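Local coordinates for protein DNMT2 (Spodoptera frugiperda, PDB 4H0N) that probably methylates a cytosine in the anticodon loop of tRNA(Asp), and cytosines in DNA, using S-adenosyl-L-methionine as the methyl donor, at residues V42-F47 and S299-P303; P150-V155 and N320-E326; L195-E200 and R283-E289; C259-A263 and L276-L280. The protein carries 3 engineered substitutions. All blocks are in the same frame, centred on the assembly; numbering follows the deposited sequence.

Contact 1: V42-F47 and S299-P303; sequences VYKHNF and SYNLP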
loop_
_atom_site.group_PDB
_atom_site.type_symbol
_atom_site.label_atom_id
_atom_site.label_comp_id
_atom_site.label_asym_id
_atom_site.label_seq_id
_atom_site.Cartn_x
_atom_site.Cartn_y
_atom_site.Cartn_z
ATOM N N VAL A 42 14.132 -7.399 1.214
ATOM C CA VAL A 42 13.043 -7.649 2.145
ATOM C C VAL A 42 12.128 -8.725 1.581
ATOM O O VAL A 42 11.681 -9.617 2.302
ATOM C CB VAL A 42 12.237 -6.370 2.386
ATOM C CG1 VAL A 42 10.979 -6.668 3.186
ATOM C CG2 VAL A 42 13.105 -5.336 3.083
ATOM N N TYR A 43 11.860 -8.639 0.283
ATOM C CA TYR A 43 11.014 -9.619 -0.386
ATOM C C TYR A 43 11.648 -11.006 -0.321
ATOM O O TYR A 43 10.963 -11.993 -0.054
ATOM C CB TYR A 43 10.752 -9.215 -1.846
ATOM C CG TYR A 43 9.729 -10.083 -2.559
ATOM C CD1 TYR A 43 8.443 -9.618 -2.798
ATOM C CD2 TYR A 43 10.050 -11.365 -2.991
ATOM C CE1 TYR A 43 7.501 -10.407 -3.444
ATOM C CE2 TYR A 43 9.117 -12.161 -3.628
ATOM C CZ TYR A 43 7.841 -11.681 -3.857
ATOM O OH TYR A 43 6.910 -12.476 -4.504
ATOM N N LYS A 44 12.953 -11.077 -0.567
ATOM C CA LYS A 44 13.658 -12.357 -0.577
ATOM C C LYS A 44 13.676 -12.987 0.809
ATOM O O LYS A 44 13.718 -14.208 0.956
ATOM C CB LYS A 44 15.089 -12.183 -1.088
ATOM C CG LYS A 44 15.360 -12.910 -2.396
ATOM C CD LYS A 44 16.848 -12.964 -2.739
ATOM C CE LYS A 44 17.632 -13.828 -1.759
ATOM N NZ LYS A 44 18.123 -13.065 -0.570
ATOM N N HIS A 45 13.638 -12.136 1.824
ATOM C CA HIS A 45 13.695 -12.591 3.196
ATOM C C HIS A 45 12.442 -13.379 3.543
ATOM O O HIS A 45 12.504 -14.395 4.235
ATOM C CB HIS A 45 13.853 -11.399 4.138
ATOM C CG HIS A 45 13.842 -11.773 5.583
ATOM N ND1 HIS A 45 14.933 -12.337 6.216
ATOM C CD2 HIS A 45 12.869 -11.681 6.521
ATOM C CE1 HIS A 45 14.629 -12.566 7.480
ATOM N NE2 HIS A 45 13.389 -12.181 7.692
ATOM N N ASN A 46 11.301 -12.912 3.051
ATOM C CA ASN A 46 10.030 -13.544 3.377
ATOM C C ASN A 46 9.597 -14.595 2.370
ATOM O O ASN A 46 8.782 -15.466 2.681
ATOM C CB ASN A 46 8.941 -12.492 3.547
ATOM C CG ASN A 46 9.123 -11.683 4.803
ATOM O OD1 ASN A 46 8.821 -12.152 5.902
ATOM N ND2 ASN A 46 9.633 -10.464 4.655
ATOM N N PHE A 47 10.146 -14.511 1.163
ATOM C CA PHE A 47 9.848 -15.489 0.124
ATOM C C PHE A 47 11.114 -15.973 -0.577
ATOM O O PHE A 47 11.316 -15.682 -1.753
ATOM C CB PHE A 47 8.893 -14.891 -0.912
ATOM C CG PHE A 47 7.753 -14.110 -0.313
ATOM C CD1 PHE A 47 6.704 -14.763 0.319
ATOM C CD2 PHE A 47 7.727 -12.725 -0.392
ATOM C CE1 PHE A 47 5.654 -14.050 0.869
ATOM C CE2 PHE A 47 6.677 -12.006 0.154
ATOM C CZ PHE A 47 5.640 -12.670 0.786
ATOM N N SER A 299 3.838 -14.189 10.437
ATOM C CA SER A 299 5.017 -14.866 9.909
ATOM C C SER A 299 5.877 -13.896 9.102
ATOM O O SER A 299 7.080 -14.108 8.934
ATOM C CB SER A 299 4.617 -16.074 9.051
ATOM O OG SER A 299 3.507 -15.784 8.211
ATOM N N TYR A 300 5.253 -12.829 8.614
ATOM C CA TYR A 300 5.963 -11.816 7.847
ATOM C C TYR A 300 6.763 -10.922 8.779
ATOM O O TYR A 300 6.202 -10.256 9.651
ATOM C CB TYR A 300 4.990 -10.969 7.027
ATOM C CG TYR A 300 5.662 -10.118 5.978
ATOM C CD1 TYR A 300 5.697 -10.525 4.652
ATOM C CD2 TYR A 300 6.273 -8.913 6.311
ATOM C CE1 TYR A 300 6.312 -9.758 3.682
ATOM C CE2 TYR A 300 6.893 -8.134 5.345
ATOM C CZ TYR A 300 6.908 -8.565 4.031
ATOM O OH TYR A 300 7.519 -7.808 3.060
ATOM N N ASN A 301 8.076 -10.912 8.583
ATOM C CA ASN A 301 8.962 -10.106 9.405
ATOM C C ASN A 301 9.970 -9.354 8.555
ATOM O O ASN A 301 10.271 -9.761 7.435
ATOM C CB ASN A 301 9.684 -10.982 10.429
ATOM C CG ASN A 301 8.747 -11.513 11.504
ATOM O OD1 ASN A 301 7.768 -10.857 11.876
ATOM N ND2 ASN A 301 9.048 -12.705 12.011
ATOM N N LEU A 302 10.485 -8.251 9.091
ATOM C CA LEU A 302 11.477 -7.455 8.383
ATOM C C LEU A 302 12.888 -7.817 8.826
ATOM O O LEU A 302 13.121 -8.124 9.996
ATOM C CB LEU A 302 11.229 -5.958 8.597
ATOM C CG LEU A 302 9.896 -5.369 8.129
ATOM C CD1 LEU A 302 9.888 -3.861 8.340
ATOM C CD2 LEU A 302 9.619 -5.707 6.672
ATOM N N PRO A 303 13.838 -7.793 7.882
ATOM C CA PRO A 303 15.253 -7.982 8.212
ATOM C C PRO A 303 15.758 -6.897 9.160
ATOM O O PRO A 303 15.468 -5.716 8.961
ATOM C CB PRO A 303 15.944 -7.850 6.853
ATOM C CG PRO A 303 14.900 -8.242 5.858
ATOM C CD PRO A 303 13.613 -7.717 6.427
#

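Contact 2: P150-V155 and N320-E326; sequences PSTVGV and NVKVISE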
loop_
_atom_site.group_PDB
_atom_site.type_symbol
_atom_site.label_atom_id
_atom_site.label_comp_id
_atom_site.label_asym_id
_atom_site.label_seq_id
_atom_site.Cartn_x
_atom_site.Cartn_y
_atom_site.Cartn_z
ATOM N N PRO A 150 -9.440 0.754 3.683
ATOM C CA PRO A 150 -9.458 -0.392 4.597
ATOM C C PRO A 150 -10.456 -0.212 5.745
ATOM O O PRO A 150 -10.818 -1.188 6.394
ATOM C CB PRO A 150 -8.031 -0.414 5.155
ATOM C CG PRO A 150 -7.216 0.270 4.152
ATOM C CD PRO A 150 -8.092 1.330 3.556
ATOM N N SER A 151 -10.881 1.021 5.998
ATOM C CA SER A 151 -11.815 1.290 7.085
ATOM C C SER A 151 -13.199 0.719 6.809
ATOM O O SER A 151 -14.010 0.589 7.724
ATOM C CB SER A 151 -11.902 2.790 7.373
ATOM O OG SER A 151 -12.125 3.532 6.187
ATOM N N THR A 152 -13.475 0.379 5.555
ATOM C CA THR A 152 -14.749 -0.247 5.226
ATOM C C THR A 152 -14.609 -1.763 5.272
ATOM O O THR A 152 -15.594 -2.483 5.412
ATOM C CB THR A 152 -15.301 0.208 3.856
ATOM O OG1 THR A 152 -14.620 -0.479 2.799
ATOM C CG2 THR A 152 -15.147 1.718 3.691
ATOM N N VAL A 153 -13.372 -2.235 5.175
ATOM C CA VAL A 153 -13.076 -3.663 5.292
ATOM C C VAL A 153 -12.769 -4.036 6.761
ATOM O O VAL A 153 -12.081 -5.016 7.050
ATOM C CB VAL A 153 -11.919 -4.066 4.325
ATOM C CG1 VAL A 153 -11.837 -5.569 4.139
ATOM C CG2 VAL A 153 -12.135 -3.419 2.971
ATOM N N GLY A 154 -13.287 -3.242 7.693
ATOM C CA GLY A 154 -13.139 -3.544 9.107
ATOM C C GLY A 154 -11.734 -3.372 9.659
ATOM O O GLY A 154 -11.404 -3.910 10.716
ATOM N N VAL A 155 -10.904 -2.615 8.950
ATOM C CA VAL A 155 -9.539 -2.354 9.388
ATOM C C VAL A 155 -9.391 -0.891 9.796
ATOM O O VAL A 155 -9.725 0.003 9.024
ATOM C CB VAL A 155 -8.537 -2.698 8.278
ATOM C CG1 VAL A 155 -7.109 -2.520 8.767
ATOM C CG2 VAL A 155 -8.767 -4.123 7.796
ATOM N N ASN A 320 -2.423 -2.684 1.537
ATOM C CA ASN A 320 -3.163 -3.362 2.594
ATOM C C ASN A 320 -3.489 -4.774 2.122
ATOM O O ASN A 320 -4.254 -4.960 1.181
ATOM C CB ASN A 320 -4.443 -2.619 2.969
ATOM C CG ASN A 320 -5.211 -3.317 4.085
ATOM O OD1 ASN A 320 -5.850 -4.351 3.869
ATOM N ND2 ASN A 320 -5.150 -2.753 5.286
ATOM N N VAL A 321 -2.894 -5.760 2.780
ATOM C CA VAL A 321 -3.030 -7.153 2.379
ATOM C C VAL A 321 -4.485 -7.640 2.388
ATOM O O VAL A 321 -4.878 -8.454 1.556
ATOM C CB VAL A 321 -2.109 -8.062 3.242
ATOM C CG1 VAL A 321 -2.436 -9.529 3.061
ATOM C CG2 VAL A 321 -0.654 -7.795 2.905
ATOM N N LYS A 322 -5.291 -7.115 3.304
ATOM C CA LYS A 322 -6.673 -7.571 3.445
ATOM C C LYS A 322 -7.575 -7.148 2.292
ATOM O O LYS A 322 -8.322 -7.960 1.749
ATOM C CB LYS A 322 -7.261 -7.095 4.771
ATOM C CG LYS A 322 -8.755 -7.288 4.895
ATOM C CD LYS A 322 -9.091 -8.007 6.181
ATOM C CE LYS A 322 -10.505 -7.680 6.627
ATOM N NZ LYS A 322 -11.036 -8.641 7.632
ATOM N N VAL A 323 -7.506 -5.877 1.922
ATOM C CA VAL A 323 -8.331 -5.360 0.838
ATOM C C VAL A 323 -8.078 -6.111 -0.471
ATOM O O VAL A 323 -9.019 -6.456 -1.189
ATOM C CB VAL A 323 -8.101 -3.852 0.630
ATOM C CG1 VAL A 323 -8.924 -3.339 -0.538
ATOM C CG2 VAL A 323 -8.448 -3.090 1.899
ATOM N N ILE A 324 -6.812 -6.382 -0.769
ATOM C CA ILE A 324 -6.463 -7.056 -2.019
ATOM C C ILE A 324 -6.931 -8.507 -2.020
ATOM O O ILE A 324 -7.404 -9.022 -3.037
ATOM C CB ILE A 324 -4.952 -6.980 -2.296
ATOM C CG1 ILE A 324 -4.549 -5.530 -2.535
ATOM C CG2 ILE A 324 -4.569 -7.826 -3.502
ATOM C CD1 ILE A 324 -3.121 -5.383 -2.852
ATOM N N SER A 325 -6.807 -9.153 -0.868
ATOM C CA SER A 325 -7.292 -10.509 -0.699
ATOM C C SER A 325 -8.790 -10.560 -1.000
ATOM O O SER A 325 -9.274 -11.477 -1.674
ATOM C CB SER A 325 -7.005 -10.990 0.720
ATOM O OG SER A 325 -7.283 -12.371 0.855
ATOM N N GLU A 326 -9.522 -9.559 -0.523
ATOM C CA GLU A 326 -10.957 -9.487 -0.790
ATOM C C GLU A 326 -11.295 -9.237 -2.259
ATOM O O GLU A 326 -12.295 -9.747 -2.758
ATOM C CB GLU A 326 -11.630 -8.447 0.108
ATOM C CG GLU A 326 -11.655 -8.847 1.575
ATOM C CD GLU A 326 -12.338 -10.186 1.804
ATOM O OE1 GLU A 326 -13.468 -10.383 1.302
ATOM O OE2 GLU A 326 -11.740 -11.048 2.482
#

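Contact 3: L195-E200 and R283-E289; sequences LESIIE and RYFTPKE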
loop_
_atom_site.group_PDB
_atom_site.type_symbol
_atom_site.label_atom_id
_atom_site.label_comp_id
_atom_site.label_asym_id
_atom_site.label_seq_id
_atom_site.Cartn_x
_atom_site.Cartn_y
_atom_site.Cartn_z
ATOM N N LEU A 195 -7.390 -0.767 18.260
ATOM C CA LEU A 195 -5.984 -1.024 17.978
ATOM C C LEU A 195 -5.260 -1.785 19.090
ATOM O O LEU A 195 -4.036 -1.847 19.094
ATOM C CB LEU A 195 -5.259 0.292 17.712
ATOM C CG LEU A 195 -5.620 1.086 16.454
ATOM C CD1 LEU A 195 -5.096 2.510 16.580
ATOM C CD2 LEU A 195 -5.083 0.425 15.185
ATOM N N GLU A 196 -6.002 -2.364 20.029
ATOM C CA GLU A 196 -5.373 -3.088 21.128
ATOM C C GLU A 196 -4.739 -4.395 20.683
ATOM O O GLU A 196 -3.671 -4.766 21.175
ATOM C CB GLU A 196 -6.377 -3.376 22.235
ATOM C CG GLU A 196 -6.959 -2.147 22.867
ATOM C CD GLU A 196 -7.683 -2.460 24.152
ATOM O OE1 GLU A 196 -8.683 -1.776 24.452
ATOM O OE2 GLU A 196 -7.246 -3.391 24.862
ATOM N N SER A 197 -5.410 -5.096 19.770
ATOM C CA SER A 197 -4.927 -6.375 19.256
ATOM C C SER A 197 -3.521 -6.222 18.700
ATOM O O SER A 197 -2.692 -7.129 18.802
ATOM C CB SER A 197 -5.860 -6.913 18.167
ATOM O OG SER A 197 -6.852 -5.961 17.823
ATOM N N ILE A 198 -3.261 -5.053 18.131
ATOM C CA ILE A 198 -1.984 -4.774 17.502
ATOM C C ILE A 198 -1.247 -3.621 18.198
ATOM O O ILE A 198 -1.174 -2.504 17.682
ATOM C CB ILE A 198 -2.166 -4.549 15.985
ATOM C CG1 ILE A 198 -3.216 -3.470 15.712
ATOM C CG2 ILE A 198 -2.645 -5.839 15.336
ATOM C CD1 ILE A 198 -3.610 -3.348 14.249
ATOM N N ILE A 199 -0.719 -3.917 19.383
ATOM C CA ILE A 199 0.113 -2.989 20.145
ATOM C C ILE A 199 0.891 -3.798 21.178
ATOM O O ILE A 199 0.342 -4.709 21.806
ATOM C CB ILE A 199 -0.724 -1.862 20.814
ATOM C CG1 ILE A 199 -0.612 -0.565 20.010
ATOM C CG2 ILE A 199 -0.265 -1.595 22.243
ATOM C CD1 ILE A 199 -1.804 0.342 20.164
ATOM N N GLU A 200 2.172 -3.478 21.331
ATOM C CA GLU A 200 3.059 -4.210 22.225
ATOM C C GLU A 200 3.331 -3.381 23.479
ATOM O O GLU A 200 3.283 -2.152 23.428
ATOM C CB GLU A 200 4.357 -4.514 21.487
ATOM C CG GLU A 200 4.468 -3.724 20.190
ATOM C CD GLU A 200 5.060 -4.525 19.048
ATOM O OE1 GLU A 200 4.284 -5.073 18.233
ATOM O OE2 GLU A 200 6.303 -4.593 18.958
ATOM N N ARG A 283 4.649 8.478 20.726
ATOM C CA ARG A 283 5.626 7.677 20.003
ATOM C C ARG A 283 5.070 7.279 18.653
ATOM O O ARG A 283 3.861 7.299 18.442
ATOM C CB ARG A 283 5.969 6.412 20.784
ATOM C CG ARG A 283 4.859 5.372 20.782
ATOM C CD ARG A 283 5.449 3.981 20.907
ATOM N NE ARG A 283 4.465 2.983 21.315
ATOM C CZ ARG A 283 3.797 2.205 20.473
ATOM N NH1 ARG A 283 3.998 2.312 19.164
ATOM N NH2 ARG A 283 2.925 1.323 20.940
ATOM N N TYR A 284 5.957 6.909 17.739
ATOM C CA TYR A 284 5.534 6.380 16.454
ATOM C C TYR A 284 5.065 4.932 16.588
ATOM O O TYR A 284 5.376 4.256 17.570
ATOM C CB TYR A 284 6.680 6.457 15.453
ATOM C CG TYR A 284 7.165 7.861 15.185
ATOM C CD1 TYR A 284 6.391 8.759 14.460
ATOM C CD2 TYR A 284 8.406 8.288 15.643
ATOM C CE1 TYR A 284 6.833 10.045 14.207
ATOM C CE2 TYR A 284 8.858 9.574 15.396
ATOM C CZ TYR A 284 8.068 10.446 14.679
ATOM O OH TYR A 284 8.521 11.723 14.430
ATOM N N PHE A 285 4.300 4.461 15.607
ATOM C CA PHE A 285 4.024 3.036 15.514
ATOM C C PHE A 285 5.308 2.347 15.063
ATOM O O PHE A 285 6.057 2.893 14.250
ATOM C CB PHE A 285 2.886 2.755 14.528
ATOM C CG PHE A 285 1.525 3.196 15.014
ATOM C CD1 PHE A 285 0.835 2.451 15.964
ATOM C CD2 PHE A 285 0.930 4.346 14.516
ATOM C CE1 PHE A 285 -0.416 2.854 16.414
ATOM C CE2 PHE A 285 -0.321 4.754 14.960
ATOM C CZ PHE A 285 -0.995 4.008 15.909
ATOM N N THR A 286 5.577 1.163 15.602
ATOM C CA THR A 286 6.743 0.392 15.187
ATOM C C THR A 286 6.449 -0.243 13.833
ATOM O O THR A 286 5.280 -0.448 13.498
ATOM C CB THR A 286 7.058 -0.734 16.179
ATOM O OG1 THR A 286 6.155 -1.823 15.953
ATOM C CG2 THR A 286 6.935 -0.242 17.611
ATOM N N PRO A 287 7.502 -0.556 13.049
ATOM C CA PRO A 287 7.338 -1.223 11.751
ATOM C C PRO A 287 6.472 -2.473 11.849
ATOM O O PRO A 287 5.710 -2.779 10.930
ATOM C CB PRO A 287 8.770 -1.612 11.389
ATOM C CG PRO A 287 9.598 -0.545 12.010
ATOM C CD PRO A 287 8.915 -0.214 13.309
ATOM N N LYS A 288 6.599 -3.176 12.970
ATOM C CA LYS A 288 5.817 -4.372 13.257
ATOM C C LYS A 288 4.331 -4.039 13.361
ATOM O O LYS A 288 3.486 -4.719 12.777
ATOM C CB LYS A 288 6.314 -4.991 14.563
ATOM C CG LYS A 288 5.711 -6.331 14.922
ATOM C CD LYS A 288 6.345 -6.858 16.202
ATOM C CE LYS A 288 5.747 -8.188 16.625
ATOM N NZ LYS A 288 6.337 -8.663 17.907
ATOM N N GLU A 289 4.024 -2.984 14.107
ATOM C CA GLU A 289 2.647 -2.543 14.282
ATOM C C GLU A 289 2.033 -2.083 12.966
ATOM O O GLU A 289 0.894 -2.416 12.653
ATOM C CB GLU A 289 2.569 -1.436 15.336
ATOM C CG GLU A 289 2.659 -1.954 16.768
ATOM C CD GLU A 289 3.108 -0.894 17.770
ATOM O OE1 GLU A 289 3.655 0.155 17.352
ATOM O OE2 GLU A 289 2.914 -1.119 18.985
#

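Contact 4: C259-A263 and L276-L280; sequences CYAAA and LFKEL. Engineered in segment 259-263: Ala261 (natural residue Glu), Ala262 (natural residue Glu).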
loop_
_atom_site.group_PDB
_atom_site.type_symbol
_atom_site.label_atom_id
_atom_site.label_comp_id
_atom_site.label_asym_id
_atom_site.label_seq_id
_atom_site.Cartn_x
_atom_site.Cartn_y
_atom_site.Cartn_z
ATOM N N CYS A 259 -2.967 18.913 28.084
ATOM C CA CYS A 259 -1.646 19.334 27.646
ATOM C C CYS A 259 -1.762 20.326 26.501
ATOM O O CYS A 259 -1.116 21.373 26.510
ATOM C CB CYS A 259 -0.821 18.130 27.202
ATOM S SG CYS A 259 0.769 18.555 26.453
ATOM N N TYR A 260 -2.597 19.992 25.522
ATOM C CA TYR A 260 -2.838 20.869 24.382
ATOM C C TYR A 260 -3.350 22.238 24.818
ATOM O O TYR A 260 -2.990 23.254 24.227
ATOM C CB TYR A 260 -3.827 20.228 23.408
ATOM C CG TYR A 260 -3.174 19.498 22.258
ATOM C CD1 TYR A 260 -2.715 20.187 21.146
ATOM C CD2 TYR A 260 -3.026 18.118 22.279
ATOM C CE1 TYR A 260 -2.116 19.524 20.087
ATOM C CE2 TYR A 260 -2.433 17.446 21.228
ATOM C CZ TYR A 260 -1.980 18.153 20.135
ATOM O OH TYR A 260 -1.391 17.486 19.086
ATOM N N ALA A 261 -4.189 22.258 25.850
ATOM C CA ALA A 261 -4.724 23.506 26.382
ATOM C C ALA A 261 -3.640 24.301 27.100
ATOM O O ALA A 261 -3.512 25.510 26.906
ATOM C CB ALA A 261 -5.881 23.226 27.324
ATOM N N ALA A 262 -2.866 23.616 27.935
ATOM C CA ALA A 262 -1.790 24.258 28.676
ATOM C C ALA A 262 -0.704 24.759 27.727
ATOM O O ALA A 262 -0.073 25.783 27.977
ATOM C CB ALA A 262 -1.213 23.300 29.705
ATOM N N ALA A 263 -0.499 24.041 26.626
ATOM C CA ALA A 263 0.475 24.447 25.619
ATOM C C ALA A 263 -0.044 25.605 24.776
ATOM O O ALA A 263 0.722 26.240 24.053
ATOM C CB ALA A 263 0.834 23.281 24.730
ATOM N N LEU A 276 5.741 20.176 27.930
ATOM C CA LEU A 276 4.407 19.642 28.165
ATOM C C LEU A 276 4.120 18.451 27.251
ATOM O O LEU A 276 3.507 17.471 27.669
ATOM C CB LEU A 276 3.352 20.732 27.977
ATOM C CG LEU A 276 3.493 21.945 28.896
ATOM C CD1 LEU A 276 2.313 22.889 28.732
ATOM C CD2 LEU A 276 3.639 21.501 30.342
ATOM N N PHE A 277 4.571 18.537 26.005
ATOM C CA PHE A 277 4.377 17.453 25.050
ATOM C C PHE A 277 5.369 16.316 25.246
ATOM O O PHE A 277 5.102 15.184 24.847
ATOM C CB PHE A 277 4.451 17.977 23.617
ATOM C CG PHE A 277 3.232 18.730 23.199
ATOM C CD1 PHE A 277 2.071 18.056 22.867
ATOM C CD2 PHE A 277 3.237 20.112 23.151
ATOM C CE1 PHE A 277 0.937 18.742 22.489
ATOM C CE2 PHE A 277 2.108 20.804 22.776
ATOM C CZ PHE A 277 0.954 20.119 22.444
ATOM N N LYS A 278 6.513 16.620 25.848
ATOM C CA LYS A 278 7.506 15.600 26.158
ATOM C C LYS A 278 6.937 14.572 27.136
ATOM O O LYS A 278 7.280 13.389 27.072
ATOM C CB LYS A 278 8.769 16.240 26.738
ATOM C CG LYS A 278 10.004 16.143 25.853
ATOM C CD LYS A 278 11.028 15.180 26.438
ATOM C CE LYS A 278 11.279 15.485 27.908
ATOM N NZ LYS A 278 12.401 14.696 28.492
ATOM N N GLU A 279 6.055 15.024 28.026
ATOM C CA GLU A 279 5.517 14.167 29.081
ATOM C C GLU A 279 4.215 13.472 28.692
ATOM O O GLU A 279 3.539 12.882 29.540
ATOM C CB GLU A 279 5.358 14.943 30.396
ATOM C CG GLU A 279 4.396 16.125 30.346
ATOM C CD GLU A 279 4.599 17.098 31.504
ATOM O OE1 GLU A 279 5.719 17.638 31.640
ATOM O OE2 GLU A 279 3.642 17.327 32.276
ATOM N N LEU A 280 3.875 13.538 27.408
ATOM C CA LEU A 280 2.751 12.782 26.867
ATOM C C LEU A 280 3.190 11.407 26.362
ATOM O O LEU A 280 2.357 10.579 26.010
ATOM C CB LEU A 280 2.061 13.560 25.738
ATOM C CG LEU A 280 0.940 14.513 26.157
ATOM C CD1 LEU A 280 0.224 15.077 24.934
ATOM C CD2 LEU A 280 -0.035 13.796 27.084
#

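Contact 1: V42-F47 and S299-P303
The last turn of helix 37-46 and the extended segment 299-303 lie side by side in opposite chain directions, Val42 level with Leu302 and Asn46 with Tyr300, the CA atoms of the latter pair 6.3 Å apart. The helix belongs to the Rossmann-like fold of the class I methyltransferases, and the loop comes from the C-terminal part of the chain. Asn46 joins them with a two-way amide grip on one residue's backbone: its OD1 accepts from Asn301 N at 3.0 Å, and its ND2 donates to Asn301 O at 2.9 Å, that oxygen close to the amide plane. The same ND2 also reaches back to Val42 O, fixing the amide's rotation. The Tyr300 ring is stacked on this amide at 8°, ND2 3.4 Å over its face toward the rim; CG anti to the backbone N (chi1 -167°) carries the ring there. The Tyr300 hydroxyl bonds Ile13 O, a residue that probably borders the S-adenosyl-L-homocysteine site. Val42 CG1 rests against Leu302 CD2 at 3.9 Å. Pro303 covers one face of the His45 imidazole in a CH-pi contact, its CG 4.1 Å from the centroid, while the His45 ring turns its CD2 edge to Asn301 O.

Contact 2: P150-V155 and N320-E326
Pro150 and Val323 mark the closest approach of the two backbones, their CA atoms 6.3 Å apart where the compact turn 150-155 meets the first turns of helix 321-332. The turn connects strands 141-148 and 161-168, the antiparallel pair at one edge of the class I methyltransferase sheet, and the helix is the last of the chain. Val155 N closes the turn by bonding Pro150 O, and Gly154 takes a positive phi (71°) within it. Asn320 is the N-cap of the helix: OD1 accepts from Val323 N at 3.0 Å, nearly straight at 161°, and weakly from Lys322 N. With CG anti to the backbone N (chi1 -179°), its other branch, ND2, is turned outward to the loop, where it lies 3.7 Å from Pro150 CB and also borders Val155 CG1. An alanine here is likely to leave the first N-H groups of the helix without their cap and to open a gap beside the Pro150 ring. Further along, the contact is apolar. Val323 CG2 meets both Pro150 and Val153, reaching Val153 CG2 at 3.9 Å. The aliphatic part of Lys322 slides past Val153 in the opposite direction, its chain bending at chi2 so that both CG and CE touch the same methyl. Phe189, from another loop, packs on Val153 and Glu326 alike. At the far end of the segment, Glu326 CG lies 4.2 Å from Val153 CG1.

Contact 3: L195-E200 and R283-E289
Glu289 OE1 takes two firm bonds, from Arg283 NH1 on its syn lone pair at 2.8 Å and from Thr286 N on the anti side at 2.8 Å, while OE2 of the same carboxylate turns to Glu200 across the contact. Arg283 grips the group end-on, NH1 to OE1 and NH2 to OE2, although both oxygens lie somewhat out of the guanidinium plane; NH1 is further fixed by Tyr284 O. From segment 195-200, Glu200 N adds a weak bond to OE2 at 3.4 Å. Thr286 and Glu289 form a capping box at the start of helix 287-293: Thr286 OG1 accepts from Glu289 N at 3.0 Å and the carboxylate returns to Thr286 N. Ile199 CG1 meets Glu289 OE2 and comes to the edge of the Arg283 guanidinium, 4.1 Å from NH2. The poorly ordered Glu200 carboxylate passes over the aliphatic chain of Lys288, its OE1 4.1 Å from Lys288 NZ, beyond a salt bridge; the arginine pairing probably offsets the Glu289 charge beside Glu200. Deeper in, Leu195 CD1 comes within 4.4 Å of Phe285 CZ, and Tyr237 and Tyr312 hold the Phe285 backbone through their hydroxyls.

Contact 4: C259-A263 and L276-L280
Phe277 reaches out from helix 271-278, and its ring is met by Cys259, Tyr260 and Ala263 at the end of helix 253-262. From CB, with CG anti to the carbonyl carbon (chi1 -75°), the side chain leads to CG and CD1, over which Cys259 SG lies; SG is 4.0 Å from the ring centroid and 15° off the normal, a sulfur-aromatic contact over the face. Further out, Phe277 CE1 lies over the Tyr260 face, 3.8 Å from Tyr260 CZ, and Phe277 CZ is 3.9 Å from Tyr260 CD1. The two rings thus make a T-shaped pair, planes at 81° and centroids 5.0 Å apart, with Phe277 giving the edge. The other ring flank, CE2, comes against Ala263 CB. Replacing Tyr260 with an alanine would probably leave the Phe277 edge without the face it abuts and Ala217 O without the hydroxyl that bonds it. Around the ring the apolar contact continues: Leu280 CD1 packs on Cys259 SG at 3.8 Å, and Leu276 CD1 lies 3.7 Å from the CB of Ala262, an engineered alanine in place of glutamate. The segments 259-263 and 276-280 run in roughly opposite directions, joined by a short connection. Phe273, one turn earlier on helix 271-278, meets the Phe277 ring, the Tyr260 hydroxyl ties the pair to the loop after helix 211-214, and Leu280 O bonds Thr249 just past strand 247-248.

Contact 2 is the most buried and central; contacts 1, 3 and 4 are partly buried, contact 4 farthest out, its centre about 33 Å from that of the chain. Contacts 1 and 2 cross along the sequence, and both bring late parts of the chain onto the methyltransferase core, but contact 1 relies on an amide-to-backbone grip near the cofactor and contact 2 on apolar packing beside a capped helix. Contact 3, nested within both loops, is the charged one. It shares helix 287-293 with the surroundings of contact 1, where Leu302 packs on Pro287. Contact 4, aromatic with one cysteine sulfur over a ring, is nested inside the loop contact 3 closes, 276-280 shortly preceding 283-289, far from the annotated sites.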